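Local coordinates for protein hemoglobin subunit alpha (Isurus oxyrinchus, PDB 3MKB) that carries oxygen in shark blood as the haem-binding alpha chain of a four-chain globin assembly, at residues A28-L32 / L101-V107. Residues are numbered along the deposited sequence; the frame is centred on the assembly and turned at random.
Sequences ALARL and LSECILV
Ala28 and Leu32 on helix 21-35 lie across from Ile105 and Leu101 on helix 97-112 where the two helices of the globin fold, B and G, cross: the local axes approach to 8.2 Å at 125°, and the CA atoms of Ala28 and Ile105 are 5.0 Å apart. The small Ala28 permits this closeness, its CB touching Ile105 CG1 at 3.8 Å. Cys104 pushes into the backbone of the other helix: its CB lies 3.3 Å from Ala28 O, while SG, set beside its own backbone N (chi1 -69°), reaches Leu32 N at 3.3 Å and also meets Arg31 CB. The carbonyl of Ala28 keeps its helical bond from Leu32 N. Towards the haem, Leu101 lays CD1 and CD2 against Leu29 CD2, and its side chain also touches the porphyrin. At the other end, the extended chain of Arg31 runs past Val107, whose CG1 packs 3.7 Å from Arg31 CD and covers one face of the guanidinium. That group is salt-bridged to Glu27 and hydrogen-bonded to Phe112 O of the beta subunit. A leucine in place of Arg31 would probably leave Glu27 without its countercharge and Phe112 O of the beta subunit without this donor. With no hydrogen bond between the segments, close apolar and sulfur packing joins the helices from haem pocket to subunit interface.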
ATOM      1  N   ALA A  28       7.661 -17.025   9.094  1.00 26.92           N
ATOM      2  CA  ALA A  28       7.306 -15.882   8.293  1.00 26.21           C
ATOM      3  C   ALA A  28       5.804 -15.636   8.452  1.00 25.82           C
ATOM      4  O   ALA A  28       5.388 -14.467   8.611  1.00 26.47           O
ATOM      5  CB  ALA A  28       7.693 -16.076   6.807  1.00 24.94           C
ATOM      6  N   LEU A  29       4.997 -16.705   8.436  1.00 25.61           N
ATOM      7  CA  LEU A  29       3.530 -16.516   8.563  1.00 26.29           C
ATOM      8  C   LEU A  29       3.215 -16.002   9.993  1.00 26.77           C
ATOM      9  O   LEU A  29       2.312 -15.172  10.164  1.00 26.54           O
ATOM     10  CB  LEU A  29       2.765 -17.824   8.264  1.00 28.00           C
ATOM     11  CG  LEU A  29       2.639 -18.291   6.794  1.00 27.24           C
ATOM     12  CD1 LEU A  29       2.324 -19.823   6.804  1.00 25.46           C
ATOM     13  CD2 LEU A  29       1.576 -17.438   5.987  1.00 25.61           C
ATOM     14  N   ALA A  30       3.936 -16.488  10.997  1.00 26.68           N
ATOM     15  CA  ALA A  30       3.737 -15.990  12.387  1.00 28.06           C
ATOM     16  C   ALA A  30       4.033 -14.461  12.482  1.00 27.74           C
ATOM     17  O   ALA A  30       3.302 -13.695  13.127  1.00 28.05           O
ATOM     18  CB  ALA A  30       4.593 -16.793  13.392  1.00 27.62           C
ATOM     19  N   ARG A  31       5.102 -14.031  11.819  1.00 27.83           N
ATOM     20  CA  ARG A  31       5.366 -12.588  11.621  1.00 27.54           C
ATOM     21  C   ARG A  31       4.224 -11.859  10.944  1.00 28.53           C
ATOM     22  O   ARG A  31       3.795 -10.846  11.479  1.00 26.88           O
ATOM     23  CB  ARG A  31       6.692 -12.342  10.879  1.00 28.34           C
ATOM     24  CG  ARG A  31       7.928 -12.919  11.589  1.00 25.44           C
ATOM     25  CD  ARG A  31       9.267 -12.425  10.917  1.00 27.54           C
ATOM     26  NE  ARG A  31      10.335 -13.117  11.611  1.00 29.08           N
ATOM     27  CZ  ARG A  31      10.774 -12.813  12.828  1.00 25.63           C
ATOM     28  NH1 ARG A  31      10.328 -11.749  13.458  1.00 25.46           N
ATOM     29  NH2 ARG A  31      11.706 -13.559  13.392  1.00 28.23           N
ATOM     30  N   LEU A  32       3.724 -12.347   9.816  1.00 20.00           N
ATOM     31  CA  LEU A  32       2.549 -11.778   9.180  1.00 20.00           C
ATOM     32  C   LEU A  32       1.384 -11.541  10.155  1.00 20.00           C
ATOM     33  O   LEU A  32       0.857 -10.469  10.235  1.00 28.63           O
ATOM     34  CB  LEU A  32       2.090 -12.645   8.016  1.00 20.00           C
ATOM     35  CG  LEU A  32       0.960 -12.132   7.131  1.00 20.00           C
ATOM     36  CD1 LEU A  32       1.249 -10.831   6.479  1.00 20.00           C
ATOM     37  CD2 LEU A  32       0.511 -13.173   6.113  1.00 20.00           C
ATOM     38  N   LEU A 101       3.496 -10.499   3.188  1.00 26.59           N
ATOM     39  CA  LEU A 101       4.150 -11.748   3.473  1.00 26.28           C
ATOM     40  C   LEU A 101       5.621 -11.709   3.033  1.00 25.07           C
ATOM     41  O   LEU A 101       6.488 -12.268   3.728  1.00 25.77           O
ATOM     42  CB  LEU A 101       3.416 -12.957   2.846  1.00 25.79           C
ATOM     43  CG  LEU A 101       3.988 -14.375   3.130  1.00 26.94           C
ATOM     44  CD1 LEU A 101       4.347 -14.654   4.604  1.00 27.68           C
ATOM     45  CD2 LEU A 101       3.045 -15.480   2.577  1.00 27.62           C
ATOM     46  N   SER A 102       5.870 -11.147   1.848  1.00 25.33           N
ATOM     47  CA  SER A 102       7.234 -10.978   1.368  1.00 26.45           C
ATOM     48  C   SER A 102       8.182 -10.342   2.404  1.00 25.41           C
ATOM     49  O   SER A 102       9.293 -10.808   2.646  1.00 24.40           O
ATOM     50  CB  SER A 102       7.238 -10.147   0.082  1.00 25.98           C
ATOM     51  OG  SER A 102       6.546 -10.858  -0.923  1.00 28.83           O
ATOM     52  N   GLU A 103       7.756  -9.246   2.995  1.00 25.90           N
ATOM     53  CA  GLU A 103       8.590  -8.573   3.962  1.00 26.99           C
ATOM     54  C   GLU A 103       8.834  -9.414   5.225  1.00 27.12           C
ATOM     55  O   GLU A 103       9.937  -9.410   5.795  1.00 26.91           O
ATOM     56  CB  GLU A 103       7.959  -7.226   4.311  1.00 27.37           C
ATOM     57  CG  GLU A 103       8.906  -6.340   5.185  1.00 32.13           C
ATOM     58  CD  GLU A 103      10.196  -5.885   4.457  1.00 31.89           C
ATOM     59  OE1 GLU A 103      11.181  -5.535   5.138  1.00 33.99           O
ATOM     60  OE2 GLU A 103      10.193  -5.829   3.211  1.00 33.73           O
ATOM     61  N   CYS A 104       7.809 -10.148   5.642  1.00 26.19           N
ATOM     62  CA  CYS A 104       7.924 -11.126   6.715  1.00 26.85           C
ATOM     63  C   CYS A 104       8.893 -12.284   6.363  1.00 26.10           C
ATOM     64  O   CYS A 104       9.585 -12.723   7.224  1.00 25.77           O
ATOM     65  CB  CYS A 104       6.541 -11.709   7.105  1.00 25.66           C
ATOM     66  SG  CYS A 104       5.576 -10.458   7.896  1.00 28.24           S
ATOM     67  N   ILE A 105       8.957 -12.714   5.101  1.00 26.41           N
ATOM     68  CA  ILE A 105       9.965 -13.699   4.716  1.00 25.00           C
ATOM     69  C   ILE A 105      11.353 -13.088   4.803  1.00 25.87           C
ATOM     70  O   ILE A 105      12.304 -13.732   5.286  1.00 27.52           O
ATOM     71  CB  ILE A 105       9.725 -14.257   3.244  1.00 27.30           C
ATOM     72  CG1 ILE A 105       8.491 -15.169   3.211  1.00 25.20           C
ATOM     73  CG2 ILE A 105      10.943 -15.130   2.814  1.00 24.43           C
ATOM     74  CD1 ILE A 105       8.004 -15.561   1.804  1.00 26.04           C
ATOM     75  N   LEU A 106      11.484 -11.840   4.359  1.00 28.61           N
ATOM     76  CA  LEU A 106      12.798 -11.182   4.352  1.00 28.55           C
ATOM     77  C   LEU A 106      13.266 -11.017   5.793  1.00 28.92           C
ATOM     78  O   LEU A 106      14.429 -11.260   6.098  1.00 29.62           O
ATOM     79  CB  LEU A 106      12.719  -9.823   3.693  1.00 28.49           C
ATOM     80  CG  LEU A 106      12.479  -9.895   2.157  1.00 30.60           C
ATOM     81  CD1 LEU A 106      12.302  -8.468   1.691  1.00 27.03           C
ATOM     82  CD2 LEU A 106      13.670 -10.586   1.423  1.00 28.95           C
ATOM     83  N   VAL A 107      12.377 -10.530   6.663  1.00 27.87           N
ATOM     84  CA  VAL A 107      12.754 -10.411   8.087  1.00 27.34           C
ATOM     85  C   VAL A 107      13.175 -11.735   8.746  1.00 26.01           C
ATOM     86  O   VAL A 107      14.121 -11.794   9.525  1.00 26.54           O
ATOM     87  CB  VAL A 107      11.664  -9.697   8.889  1.00 27.78           C
ATOM     88  CG1 VAL A 107      11.910  -9.896  10.455  1.00 28.16           C
ATOM     89  CG2 VAL A 107      11.569  -8.254   8.403  1.00 23.63           C
TER